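PDB 3HWU: putative DNA-binding protein from Ralstonia eutropha, which is of unknown function but carries a PCC (DUF296) domain and assembles as three copies, possibly binding DNA. Local coordinates for residues A[13-18]-A[122-127]; A[23-28]-A[109-114]; A[47-52]-A[116-121]; A[67-72]-A[94-99]; A[82-87]-A[131-136]. One frame throughout, in Å; residues are numbered along the deposited sequence.

Interaction 1 of 5, residues A[13-18]-A[122-127]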
# COMPACT_ATOMS: atom_id res chain seq x y z
N THR A 13 7.55 1.79 15.53
CA THR A 13 6.13 1.63 15.37
C THR A 13 5.64 0.18 15.29
O THR A 13 4.44 -0.05 15.21
CB THR A 13 5.66 2.39 14.13
OG1 THR A 13 6.34 1.90 12.99
CG2 THR A 13 5.91 3.92 14.26
N GLY A 14 6.55 -0.79 15.31
CA GLY A 14 6.13 -2.17 15.19
C GLY A 14 7.31 -3.07 14.85
O GLY A 14 8.23 -3.22 15.68
N TYR A 15 7.29 -3.69 13.67
CA TYR A 15 8.37 -4.58 13.23
C TYR A 15 8.59 -4.39 11.74
O TYR A 15 7.68 -3.95 11.01
CB TYR A 15 7.97 -6.06 13.45
CG TYR A 15 7.74 -6.37 14.90
CD1 TYR A 15 8.80 -6.60 15.77
CD2 TYR A 15 6.47 -6.39 15.42
CE1 TYR A 15 8.57 -6.86 17.14
CE2 TYR A 15 6.24 -6.65 16.78
CZ TYR A 15 7.28 -6.85 17.61
OH TYR A 15 7.03 -7.05 18.96
N LEU A 16 9.77 -4.77 11.28
CA LEU A 16 10.06 -4.95 9.86
C LEU A 16 10.48 -6.40 9.70
O LEU A 16 11.39 -6.88 10.40
CB LEU A 16 11.23 -4.05 9.42
CG LEU A 16 11.66 -4.17 7.96
CD1 LEU A 16 10.58 -3.70 6.96
CD2 LEU A 16 13.00 -3.44 7.71
N MSE A 17 9.83 -7.10 8.78
CA MSE A 17 10.12 -8.50 8.55
C MSE A 17 10.68 -8.69 7.13
O MSE A 17 10.18 -8.09 6.18
CB MSE A 17 8.82 -9.30 8.76
CG MSE A 17 8.85 -10.78 8.48
SE MSE A 17 7.23 -11.68 9.10
CE MSE A 17 8.13 -12.48 10.46
N VAL A 18 11.75 -9.50 7.00
CA VAL A 18 12.31 -9.86 5.69
C VAL A 18 12.29 -11.39 5.60
O VAL A 18 13.08 -12.07 6.23
CB VAL A 18 13.73 -9.29 5.42
CG1 VAL A 18 14.22 -9.75 4.02
CG2 VAL A 18 13.74 -7.77 5.53
N VAL A 122 5.19 -3.74 9.61
CA VAL A 122 4.11 -4.06 10.53
C VAL A 122 3.98 -2.93 11.56
O VAL A 122 4.98 -2.55 12.22
CB VAL A 122 4.38 -5.39 11.26
CG1 VAL A 122 3.20 -5.75 12.20
CG2 VAL A 122 4.66 -6.55 10.29
N THR A 123 2.80 -2.34 11.67
CA THR A 123 2.49 -1.29 12.64
C THR A 123 1.64 -1.92 13.75
O THR A 123 0.54 -2.39 13.48
CB THR A 123 1.74 -0.15 11.99
OG1 THR A 123 2.52 0.32 10.88
CG2 THR A 123 1.48 0.99 12.95
N VAL A 124 2.16 -1.96 14.98
CA VAL A 124 1.55 -2.69 16.09
C VAL A 124 0.76 -1.77 17.00
O VAL A 124 1.21 -0.69 17.35
CB VAL A 124 2.63 -3.41 16.91
CG1 VAL A 124 2.06 -4.11 18.16
CG2 VAL A 124 3.33 -4.47 16.04
N TYR A 125 -0.44 -2.20 17.35
CA TYR A 125 -1.34 -1.44 18.23
C TYR A 125 -1.44 -2.12 19.58
O TYR A 125 -1.30 -3.34 19.70
CB TYR A 125 -2.74 -1.37 17.62
CG TYR A 125 -2.71 -0.90 16.17
CD1 TYR A 125 -1.99 0.23 15.79
CD2 TYR A 125 -3.39 -1.61 15.19
CE1 TYR A 125 -1.94 0.63 14.50
CE2 TYR A 125 -3.35 -1.16 13.87
CZ TYR A 125 -2.64 -0.03 13.55
OH TYR A 125 -2.61 0.42 12.24
N PRO A 126 -1.75 -1.36 20.63
CA PRO A 126 -1.84 -1.96 21.98
C PRO A 126 -3.10 -2.75 22.28
O PRO A 126 -3.09 -3.55 23.22
CB PRO A 126 -1.71 -0.75 22.92
CG PRO A 126 -2.24 0.38 22.13
CD PRO A 126 -1.80 0.11 20.69
N GLN A 127 -4.13 -2.55 21.49
CA GLN A 127 -5.43 -3.18 21.71
C GLN A 127 -5.53 -4.58 21.10
O GLN A 127 -5.28 -4.77 19.92
CB GLN A 127 -6.54 -2.32 21.07
CG GLN A 127 -6.61 -0.86 21.54
CD GLN A 127 -5.88 0.11 20.66
OE1 GLN A 127 -4.89 -0.23 20.02
NE2 GLN A 127 -6.36 1.37 20.63
O HOH W 1 2.50 1.59 16.45
O HOH W 2 5.24 0.75 10.84
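Tyr15 and Val122 form the tight end of this strand pairing, a hydrogen-bonded antiparallel pair tied in both directions: Val122 N gives its hydrogen to Tyr15 O at 2.9 Å, and Tyr15 N returns one to Val122 O at 3.0 Å. Gly14 is squeezed in next to them, its CA 3.2 Å from Val122 O in a CA-H...O contact. Having no side chain, Gly14 can take its unusual backbone angles and lie this close to the carbonyl. The strands run 155° apart in the large antiparallel sheet of the PCC domain, where strand 14-20 lies between 8-11 and 117-125. Val124 swings CG2 to the side of the backbone N, which sets this methyl 3.7 Å from Tyr15 CE2, oblique to the ring, and equally near Gly14 CA. Toward Thr13 the contact becomes wetter. Thr13 O still takes the hydrogen of Val124 N at 3.0 Å, in its carbonyl plane, but it also accepts from a water that donates to Val124 O. A second water joins Thr13 OG1 to Thr123 OG1, bonding the latter at 2.8 Å, while Thr13 packs against Thr13 of both neighbouring subunits.

Interaction 2 of 5, residues A[23-28]-A[109-114]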
# COMPACT_ATOMS: atom_id res chain seq x y z
N ASP A 23 9.68 -19.26 2.26
CA ASP A 23 8.84 -18.92 3.43
C ASP A 23 7.38 -18.73 3.03
O ASP A 23 7.06 -18.05 2.06
CB ASP A 23 9.33 -17.65 4.11
CG ASP A 23 10.65 -17.80 4.85
OD1 ASP A 23 11.04 -18.96 5.17
OD2 ASP A 23 11.28 -16.76 5.22
N ASN A 24 6.51 -19.29 3.86
CA ASN A 24 5.09 -19.16 3.73
C ASN A 24 4.66 -17.86 4.42
O ASN A 24 4.79 -17.72 5.63
CB ASN A 24 4.37 -20.35 4.36
CG ASN A 24 2.88 -20.26 4.22
OD1 ASN A 24 2.29 -19.29 4.67
ND2 ASN A 24 2.25 -21.23 3.52
N VAL A 25 4.22 -16.89 3.64
CA VAL A 25 4.12 -15.50 4.16
C VAL A 25 3.07 -15.35 5.25
O VAL A 25 3.35 -14.80 6.33
CB VAL A 25 3.88 -14.54 2.99
CG1 VAL A 25 3.62 -13.08 3.51
CG2 VAL A 25 5.08 -14.53 2.01
N LEU A 26 1.85 -15.81 5.01
CA LEU A 26 0.83 -15.60 6.04
C LEU A 26 1.14 -16.43 7.29
O LEU A 26 0.88 -15.98 8.39
CB LEU A 26 -0.61 -15.84 5.55
CG LEU A 26 -1.00 -15.04 4.28
CD1 LEU A 26 -2.47 -15.32 4.01
CD2 LEU A 26 -0.77 -13.57 4.42
N GLN A 27 1.67 -17.63 7.11
CA GLN A 27 2.06 -18.44 8.27
C GLN A 27 3.18 -17.77 9.07
O GLN A 27 3.16 -17.81 10.31
CB GLN A 27 2.47 -19.85 7.81
CG GLN A 27 1.32 -20.67 7.26
CD GLN A 27 1.70 -22.04 6.72
OE1 GLN A 27 2.89 -22.46 6.77
NE2 GLN A 27 0.71 -22.74 6.20
N ASN A 28 4.13 -17.13 8.41
CA ASN A 28 5.17 -16.43 9.16
C ASN A 28 4.58 -15.21 9.91
O ASN A 28 5.04 -14.90 11.00
CB ASN A 28 6.31 -16.02 8.24
CG ASN A 28 7.38 -17.08 8.12
OD1 ASN A 28 8.32 -17.07 8.94
ND2 ASN A 28 7.29 -17.95 7.16
N LEU A 109 -5.30 -16.19 0.03
CA LEU A 109 -5.44 -17.44 0.81
C LEU A 109 -4.10 -17.96 1.25
O LEU A 109 -4.00 -18.58 2.30
CB LEU A 109 -6.16 -18.50 -0.01
CG LEU A 109 -7.59 -18.12 -0.44
CD1 LEU A 109 -8.19 -19.22 -1.33
CD2 LEU A 109 -8.48 -17.85 0.78
N GLY A 110 -3.04 -17.73 0.50
CA GLY A 110 -1.70 -18.19 0.88
C GLY A 110 -0.70 -17.77 -0.18
O GLY A 110 -1.08 -17.46 -1.32
N LEU A 111 0.57 -17.68 0.20
CA LEU A 111 1.62 -17.32 -0.72
C LEU A 111 2.97 -17.69 -0.12
O LEU A 111 3.13 -17.72 1.11
CB LEU A 111 1.55 -15.83 -1.14
CG LEU A 111 1.80 -14.77 -0.08
CD1 LEU A 111 1.83 -13.37 -0.73
CD2 LEU A 111 0.78 -14.76 1.07
N THR A 112 3.88 -18.01 -1.05
CA THR A 112 5.18 -18.55 -0.73
C THR A 112 6.25 -17.75 -1.47
O THR A 112 6.15 -17.57 -2.69
CB THR A 112 5.30 -20.04 -1.13
OG1 THR A 112 4.27 -20.78 -0.46
CG2 THR A 112 6.66 -20.61 -0.76
N VAL A 113 7.27 -17.30 -0.74
CA VAL A 113 8.37 -16.54 -1.33
C VAL A 113 9.14 -17.44 -2.30
O VAL A 113 9.47 -18.60 -1.97
CB VAL A 113 9.33 -16.02 -0.26
CG1 VAL A 113 10.51 -15.25 -0.83
CG2 VAL A 113 8.56 -15.16 0.79
N GLY A 114 9.45 -16.88 -3.47
CA GLY A 114 10.21 -17.58 -4.49
C GLY A 114 11.68 -17.26 -4.43
O GLY A 114 12.27 -17.10 -3.36
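Val25 and Leu26, at the start of helix 25-35, both rest on the CD2 methyl of Leu111 in the strand. Leu111 takes the rare first torsion that puts CG between its backbone N and carbonyl carbon (chi1 66°), and this brings its end round to the helix. Its CD2 methyl lies 3.7 Å from Val25 CB, where the two side chains meet at a slant, and 3.7 Å from Leu26 CG, where they cross at about a right angle. The CG2 branch of Val25, beside the backbone N, meets Val113 CG2 at 3.7 Å, again nearly at right angles. Met49, Met74 and Met77 close round this apolar cluster from the sheet.

Beside these side chains the backbones are bridged once, at Asn24 and Thr112. Val113 N gives a nearly straight bond to Asp23 O (2.9 Å, 170° at the hydrogen), and Val25 N reaches Leu111 O at 2.9 Å. The carboxylate of Asp23 turns elsewhere, to a salt bridge with Lys7.

Asn24 points its side chain away from the strand. With CG anti to the backbone N (chi1 -178°), OD1 accepts from Gln27 N at 3.0 Å, tilted from the amide carbonyl plane, while its backbone O takes both Asn28 N and Asn28 ND2. That is an asparagine N-cap, here at the first turn of a helix whose entry is pinned to a sheet strand.

Interaction 3 of 5, residues A[47-52]-A[116-121]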
# COMPACT_ATOMS: atom_id res chain seq x y z
N GLY A 47 7.31 -8.28 -2.54
CA GLY A 47 8.28 -9.38 -2.67
C GLY A 47 8.11 -10.13 -3.97
O GLY A 47 7.42 -9.64 -4.85
N PHE A 48 8.71 -11.30 -4.08
CA PHE A 48 8.63 -12.16 -5.26
C PHE A 48 8.21 -13.53 -4.79
O PHE A 48 8.84 -14.09 -3.89
CB PHE A 48 9.97 -12.28 -5.98
CG PHE A 48 9.91 -13.09 -7.23
CD1 PHE A 48 9.30 -12.59 -8.34
CD2 PHE A 48 10.39 -14.35 -7.23
CE1 PHE A 48 9.21 -13.38 -9.50
CE2 PHE A 48 10.35 -15.14 -8.37
CZ PHE A 48 9.74 -14.67 -9.47
N MSE A 49 7.11 -14.03 -5.37
CA MSE A 49 6.45 -15.26 -4.92
C MSE A 49 6.57 -16.41 -5.91
O MSE A 49 6.28 -16.25 -7.09
CB MSE A 49 4.98 -14.98 -4.71
CG MSE A 49 4.68 -13.86 -3.70
SE MSE A 49 5.38 -14.19 -1.95
CE MSE A 49 5.75 -12.37 -1.52
N SER A 50 6.98 -17.58 -5.45
CA SER A 50 6.86 -18.77 -6.29
C SER A 50 5.40 -19.16 -6.52
O SER A 50 5.04 -19.65 -7.59
CB SER A 50 7.61 -19.93 -5.67
OG SER A 50 7.21 -20.17 -4.34
N GLU A 51 4.55 -18.89 -5.54
CA GLU A 51 3.13 -19.04 -5.77
C GLU A 51 2.36 -18.11 -4.86
O GLU A 51 2.79 -17.84 -3.74
CB GLU A 51 2.67 -20.46 -5.60
CG GLU A 51 3.03 -21.02 -4.31
CD GLU A 51 2.52 -22.45 -4.15
OE1 GLU A 51 1.35 -22.63 -3.75
OE2 GLU A 51 3.30 -23.38 -4.43
N ALA A 52 1.25 -17.62 -5.39
CA ALA A 52 0.32 -16.77 -4.67
C ALA A 52 -1.07 -17.26 -5.05
O ALA A 52 -1.43 -17.27 -6.23
CB ALA A 52 0.53 -15.32 -5.02
N GLY A 116 13.70 -14.88 -4.21
CA GLY A 116 13.61 -13.47 -3.87
C GLY A 116 13.42 -13.36 -2.38
O GLY A 116 13.89 -14.22 -1.61
N SER A 117 12.67 -12.33 -1.97
CA SER A 117 12.40 -12.07 -0.55
C SER A 117 11.01 -11.45 -0.42
O SER A 117 10.36 -11.19 -1.44
CB SER A 117 13.47 -11.15 0.05
OG SER A 117 13.50 -9.91 -0.62
N CYS A 118 10.58 -11.18 0.80
CA CYS A 118 9.35 -10.43 1.05
C CYS A 118 9.62 -9.49 2.21
O CYS A 118 9.95 -9.96 3.31
CB CYS A 118 8.17 -11.39 1.32
SG CYS A 118 6.65 -10.58 1.75
N GLU A 119 9.48 -8.18 1.97
CA GLU A 119 9.65 -7.14 2.97
C GLU A 119 8.27 -6.77 3.50
O GLU A 119 7.39 -6.49 2.70
CB GLU A 119 10.31 -5.90 2.38
CG GLU A 119 11.69 -6.14 1.80
CD GLU A 119 12.26 -4.96 1.04
OE1 GLU A 119 11.64 -3.88 1.05
OE2 GLU A 119 13.36 -5.12 0.47
N ILE A 120 8.09 -6.80 4.82
CA ILE A 120 6.78 -6.54 5.43
C ILE A 120 6.95 -5.52 6.53
O ILE A 120 7.71 -5.76 7.50
CB ILE A 120 6.09 -7.81 5.99
CG1 ILE A 120 6.10 -8.96 4.97
CG2 ILE A 120 4.66 -7.45 6.43
CD1 ILE A 120 5.70 -10.32 5.56
N THR A 121 6.19 -4.43 6.44
CA THR A 121 6.24 -3.33 7.42
C THR A 121 5.00 -3.45 8.32
O THR A 121 3.87 -3.33 7.80
CB THR A 121 6.21 -1.98 6.66
OG1 THR A 121 7.36 -1.98 5.81
CG2 THR A 121 6.20 -0.83 7.63
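This is a buried, mostly backbone contact between two antiparallel strands of the main sheet, made where strand 40-49 nears its end and strand 117-125 begins. Gly47 and Cys118 form a non-hydrogen-bonded pair with their CA atoms just 4.0 Å apart, and Gly47 CA comes within 3.0 Å of Ser117 O. The absence of a side chain on Gly47 lets its CA come this close to both. Gly116, likewise without a side chain, brings its CA to 4.4 Å from Phe48 CB. One hydrogen bond joins the segments, from Phe48 N to Ser117 O at 3.1 Å, somewhat bent at the hydrogen (150°) though nearly in line with the C=O.

The side chains meet by apolar packing of a methyl on a thiol. Met49, deposited as selenomethionine, starts away from strand 117-125 but is bent at chi2 (-59°) and again at chi3, so that its CE methyl comes back to Cys118 SG at 3.8 Å and to Cys118 CB at nearly the same distance. Both residues also touch Met74 of strand 72-84. At Ser50 the chain turns a corner; Ser50 and Glu51 both face Thr112 as a classic beta bulge, and the chain goes on as strand 51-58 beside strand 103-114.

Interaction 4 of 5, residues A[67-72]-A[94-99]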
# COMPACT_ATOMS: atom_id res chain seq x y z
N LYS A 67 -7.62 -19.13 -7.13
CA LYS A 67 -6.75 -19.01 -8.30
C LYS A 67 -5.31 -18.84 -7.87
O LYS A 67 -5.00 -18.02 -7.00
CB LYS A 67 -7.15 -17.83 -9.19
CG LYS A 67 -6.34 -17.75 -10.46
CD LYS A 67 -6.99 -16.96 -11.55
CE LYS A 67 -6.16 -16.91 -12.78
N THR A 68 -4.43 -19.62 -8.50
CA THR A 68 -3.02 -19.59 -8.16
C THR A 68 -2.18 -19.03 -9.30
O THR A 68 -2.34 -19.41 -10.50
CB THR A 68 -2.51 -20.99 -7.81
OG1 THR A 68 -3.19 -21.45 -6.64
CG2 THR A 68 -1.00 -21.00 -7.51
N TYR A 69 -1.30 -18.11 -8.93
CA TYR A 69 -0.30 -17.55 -9.81
C TYR A 69 1.07 -18.00 -9.38
O TYR A 69 1.34 -18.13 -8.22
CB TYR A 69 -0.36 -16.01 -9.80
CG TYR A 69 -1.66 -15.46 -10.31
CD1 TYR A 69 -2.76 -15.33 -9.49
CD2 TYR A 69 -1.82 -15.12 -11.62
CE1 TYR A 69 -3.94 -14.85 -10.00
CE2 TYR A 69 -2.99 -14.66 -12.13
CZ TYR A 69 -4.07 -14.51 -11.32
OH TYR A 69 -5.25 -14.02 -11.86
N ARG A 70 1.94 -18.26 -10.35
CA ARG A 70 3.28 -18.74 -10.11
C ARG A 70 4.35 -17.77 -10.58
O ARG A 70 4.21 -17.17 -11.64
CB ARG A 70 3.52 -20.12 -10.81
CG ARG A 70 2.50 -21.15 -10.38
CD ARG A 70 2.71 -22.46 -11.11
NE ARG A 70 1.74 -23.47 -10.73
CZ ARG A 70 1.81 -24.14 -9.59
NH1 ARG A 70 2.77 -23.87 -8.73
NH2 ARG A 70 0.94 -25.10 -9.31
N ASN A 71 5.44 -17.68 -9.83
CA ASN A 71 6.62 -16.88 -10.19
C ASN A 71 6.23 -15.44 -10.58
O ASN A 71 6.39 -14.97 -11.71
CB ASN A 71 7.44 -17.59 -11.25
CG ASN A 71 8.17 -18.80 -10.68
OD1 ASN A 71 8.45 -18.86 -9.50
ND2 ASN A 71 8.49 -19.76 -11.52
N VAL A 72 5.67 -14.74 -9.59
CA VAL A 72 5.12 -13.41 -9.76
C VAL A 72 5.73 -12.40 -8.80
O VAL A 72 6.06 -12.73 -7.65
CB VAL A 72 3.58 -13.35 -9.60
CG1 VAL A 72 2.90 -13.98 -10.81
CG2 VAL A 72 3.12 -13.97 -8.30
N GLY A 94 -3.50 -8.76 -1.91
CA GLY A 94 -2.32 -8.51 -2.67
C GLY A 94 -2.59 -8.24 -4.14
O GLY A 94 -3.64 -8.57 -4.64
N THR A 95 -1.57 -7.72 -4.80
CA THR A 95 -1.53 -7.40 -6.21
C THR A 95 -0.22 -8.02 -6.75
O THR A 95 0.86 -7.72 -6.22
CB THR A 95 -1.47 -5.84 -6.41
OG1 THR A 95 -2.55 -5.20 -5.67
CG2 THR A 95 -1.48 -5.46 -7.83
N VAL A 96 -0.32 -8.88 -7.76
CA VAL A 96 0.82 -9.60 -8.36
C VAL A 96 0.87 -9.34 -9.85
O VAL A 96 -0.16 -9.07 -10.48
CB VAL A 96 0.80 -11.13 -8.06
CG1 VAL A 96 0.95 -11.40 -6.55
CG2 VAL A 96 -0.45 -11.83 -8.60
N THR A 97 2.07 -9.41 -10.40
CA THR A 97 2.30 -9.18 -11.81
C THR A 97 3.36 -10.17 -12.31
O THR A 97 4.22 -10.63 -11.53
CB THR A 97 2.79 -7.74 -12.10
OG1 THR A 97 4.06 -7.54 -11.49
CG2 THR A 97 1.79 -6.68 -11.59
N ASP A 98 3.34 -10.46 -13.60
CA ASP A 98 4.29 -11.39 -14.20
C ASP A 98 5.04 -10.72 -15.34
O ASP A 98 5.15 -9.50 -15.40
CB ASP A 98 3.57 -12.66 -14.68
CG ASP A 98 2.64 -12.40 -15.85
OD1 ASP A 98 2.50 -11.23 -16.27
OD2 ASP A 98 1.98 -13.39 -16.30
N GLY A 99 5.60 -11.51 -16.25
CA GLY A 99 6.34 -10.95 -17.35
C GLY A 99 5.52 -10.22 -18.40
O GLY A 99 6.09 -9.59 -19.27
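Val72 and Asp98 bring the two backbones nearest each other, CA to CA 4.9 Å. The chain turns a corner at Asn71, whose positive backbone angles (50/63) belong to a G1 beta bulge that it forms with Val72 facing Met49, and this turn carries Val72 up to the end of strand 94-97. The two backbones make no bridge here, and side chains do the joining.

Val72 is the wedge. Its CB sits 3.4 Å from Thr97 O, and CG2, placed between the backbone N and the carbonyl carbon by a chi1 of -73° for CG1, reaches Val96 CB at 3.7 Å. The two valines pass each other at a slant. CG1 leans the other way, to within 4.1 Å of Asp98 CB. Val96 has its CG2 branch over one face of the Tyr69 ring, 4.2 Å from CG, a CH-to-ring approach at the loose limit of contact.

The polar ends of Asp98 and Thr97 have partners outside the contact: Asp98 OD1 bonds to Thr100 OG1, and Thr97 OG1 to Gly105 O of the third subunit. The contact therefore rests on van der Waals packing of Val72 on Val96 and on the Thr97 carbonyl, with the Tyr69 face at the margin; the segments share no hydrogen bond.

Interaction 5 of 5, residues A[82-87]-A[131-136]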
# COMPACT_ATOMS: atom_id res chain seq x y z
N ALA A 82 -5.05 -9.81 13.58
CA ALA A 82 -5.96 -9.85 14.70
C ALA A 82 -6.09 -11.32 15.11
O ALA A 82 -5.22 -12.14 14.78
CB ALA A 82 -7.29 -9.17 14.39
N TRP A 83 -7.12 -11.62 15.89
CA TRP A 83 -7.28 -12.94 16.52
C TRP A 83 -8.68 -13.47 16.30
O TRP A 83 -9.62 -12.71 16.15
CB TRP A 83 -6.96 -12.84 18.02
CG TRP A 83 -5.57 -12.37 18.22
CD1 TRP A 83 -5.13 -11.07 18.22
CD2 TRP A 83 -4.39 -13.19 18.34
NE1 TRP A 83 -3.78 -11.04 18.31
CE2 TRP A 83 -3.29 -12.32 18.42
CE3 TRP A 83 -4.17 -14.56 18.46
CZ2 TRP A 83 -2.00 -12.76 18.58
CZ3 TRP A 83 -2.88 -15.00 18.63
CH2 TRP A 83 -1.81 -14.11 18.70
N LYS A 84 -8.81 -14.79 16.28
CA LYS A 84 -10.12 -15.40 16.27
C LYS A 84 -10.00 -16.75 16.96
O LYS A 84 -9.18 -17.60 16.60
CB LYS A 84 -10.65 -15.54 14.83
CG LYS A 84 -12.08 -16.12 14.80
CD LYS A 84 -12.73 -15.97 13.47
CE LYS A 84 -14.18 -16.61 13.48
NZ LYS A 84 -14.79 -16.77 12.12
N GLU A 85 -10.82 -16.93 17.99
CA GLU A 85 -10.83 -18.20 18.75
C GLU A 85 -9.44 -18.55 19.24
O GLU A 85 -9.00 -19.71 19.18
CB GLU A 85 -11.42 -19.30 17.88
CG GLU A 85 -12.90 -19.08 17.73
CD GLU A 85 -13.50 -19.69 16.50
OE1 GLU A 85 -12.87 -20.56 15.83
OE2 GLU A 85 -14.65 -19.29 16.21
N GLY A 86 -8.73 -17.52 19.69
CA GLY A 86 -7.42 -17.70 20.28
C GLY A 86 -6.23 -17.86 19.35
O GLY A 86 -5.10 -18.03 19.81
N LYS A 87 -6.50 -17.88 18.05
CA LYS A 87 -5.47 -18.10 17.03
C LYS A 87 -5.30 -16.83 16.22
O LYS A 87 -6.27 -16.08 16.05
CB LYS A 87 -5.90 -19.21 16.08
CG LYS A 87 -6.11 -20.57 16.81
CD LYS A 87 -6.38 -21.70 15.83
CE LYS A 87 -7.74 -21.63 15.27
N ARG A 131 -11.60 -10.83 15.32
CA ARG A 131 -12.51 -10.80 14.20
C ARG A 131 -13.72 -11.63 14.58
O ARG A 131 -13.61 -12.61 15.35
CB ARG A 131 -11.87 -11.47 12.99
CG ARG A 131 -10.68 -10.85 12.49
CD ARG A 131 -10.31 -11.28 10.98
NE ARG A 131 -8.94 -10.92 10.83
CZ ARG A 131 -8.52 -9.70 10.48
NH1 ARG A 131 -9.36 -8.78 10.05
NH2 ARG A 131 -7.24 -9.42 10.58
N PHE A 132 -14.85 -11.28 14.02
CA PHE A 132 -16.12 -11.98 14.33
C PHE A 132 -16.91 -12.04 13.04
O PHE A 132 -16.78 -11.19 12.16
CB PHE A 132 -16.93 -11.19 15.41
CG PHE A 132 -17.43 -9.84 14.92
CD1 PHE A 132 -16.55 -8.73 14.90
CD2 PHE A 132 -18.74 -9.67 14.43
CE1 PHE A 132 -16.95 -7.49 14.35
CE2 PHE A 132 -19.16 -8.42 13.93
CZ PHE A 132 -18.28 -7.33 13.89
N VAL A 133 -17.85 -12.98 12.96
CA VAL A 133 -18.76 -13.04 11.83
C VAL A 133 -19.86 -12.01 12.02
O VAL A 133 -20.58 -12.04 13.01
CB VAL A 133 -19.39 -14.46 11.67
CG1 VAL A 133 -20.28 -14.45 10.45
CG2 VAL A 133 -18.27 -15.50 11.55
N ASP A 134 -19.99 -11.12 11.04
CA ASP A 134 -21.04 -10.10 10.96
C ASP A 134 -22.30 -10.76 10.40
O ASP A 134 -22.39 -11.05 9.21
CB ASP A 134 -20.61 -8.92 10.08
CG ASP A 134 -21.67 -7.85 9.94
OD1 ASP A 134 -22.89 -8.18 10.01
OD2 ASP A 134 -21.25 -6.68 9.72
N PRO A 135 -23.29 -10.99 11.27
CA PRO A 135 -24.46 -11.76 10.82
C PRO A 135 -25.28 -11.10 9.73
O PRO A 135 -26.01 -11.79 9.05
CB PRO A 135 -25.25 -11.95 12.10
CG PRO A 135 -24.87 -10.82 12.97
CD PRO A 135 -23.45 -10.50 12.65
N GLU A 136 -25.09 -9.81 9.52
CA GLU A 136 -25.80 -9.14 8.44
C GLU A 136 -25.25 -9.50 7.07
O GLU A 136 -25.95 -9.46 6.06
CB GLU A 136 -25.79 -7.62 8.68
CG GLU A 136 -26.54 -7.21 9.96
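Arg131 meets strand 82-84 at its two ends, the backbone and CB on Trp83 O and the guanidinium on Ala82. Arg131 N gives its hydrogen to Trp83 O at 2.9 Å, and Arg131 CB lies 4.1 Å from the same carbonyl oxygen. From there the chain leaves with CG beside the backbone N (chi1 -62°) and runs extended to NE, carrying the guanidinium back along the strand to Ala82. Ala82 CB sits over one face of the flat group, 4.1 Å from CZ and 3.8 Å from NH2, and NH2 also comes within 3.7 Å of Ala82 N without bonding to it. The polar ends are spent on other partners: NH2 bonds Ser80 OG and Ser89 O, and NH1 makes a salt bridge with Glu119 of the second subunit. Two oxygens thus grip NH2, and these bonds fix the rotation of the guanidinium and tie it to the neighbouring subunit.

Strand 82-84 is one arm of a beta hairpin closed by a type I' turn from Lys84 to Lys87, while strand 131-134 pairs with 139-142 in a small two-stranded sheet of its own; the axes stand at 63°, so this is a junction between two sheets.

Further out, Lys84 stretches its extended chain past the carbonyl of Arg131, with CG and CD each 3.9 Å from Arg131 O. At the tip NZ arrives beside Val133 CG2, 3.7 Å away, the two side chains meeting obliquely. Trp83 turns the other way, with NE1 bonded to Ile38 O and its ring in a cation-pi contact with Arg128.

Interactions 3, 4 and 5 are buried; interactions 1 and 2 are partly buried, and interaction 1 is water-bridged. Interactions 1 and 3 both use strand 117-125, which pairs with 14-20 in one and 40-49 in the other, and both rely on backbone bonding with glycines at the tight points. Interaction 2, about 8 Å from interaction 3 between centres, adds the helix and a leucine-valine core. Interaction 4 is apolar, tied to interaction 3 through Met49 N and Val72 O. Interaction 5 lies on the opposite side of the chain's centre from interactions 2, 3 and 4 and brings in a charged side chain whose salt bridge runs to Glu119 of a neighbouring subunit, a residue of segment 116-121.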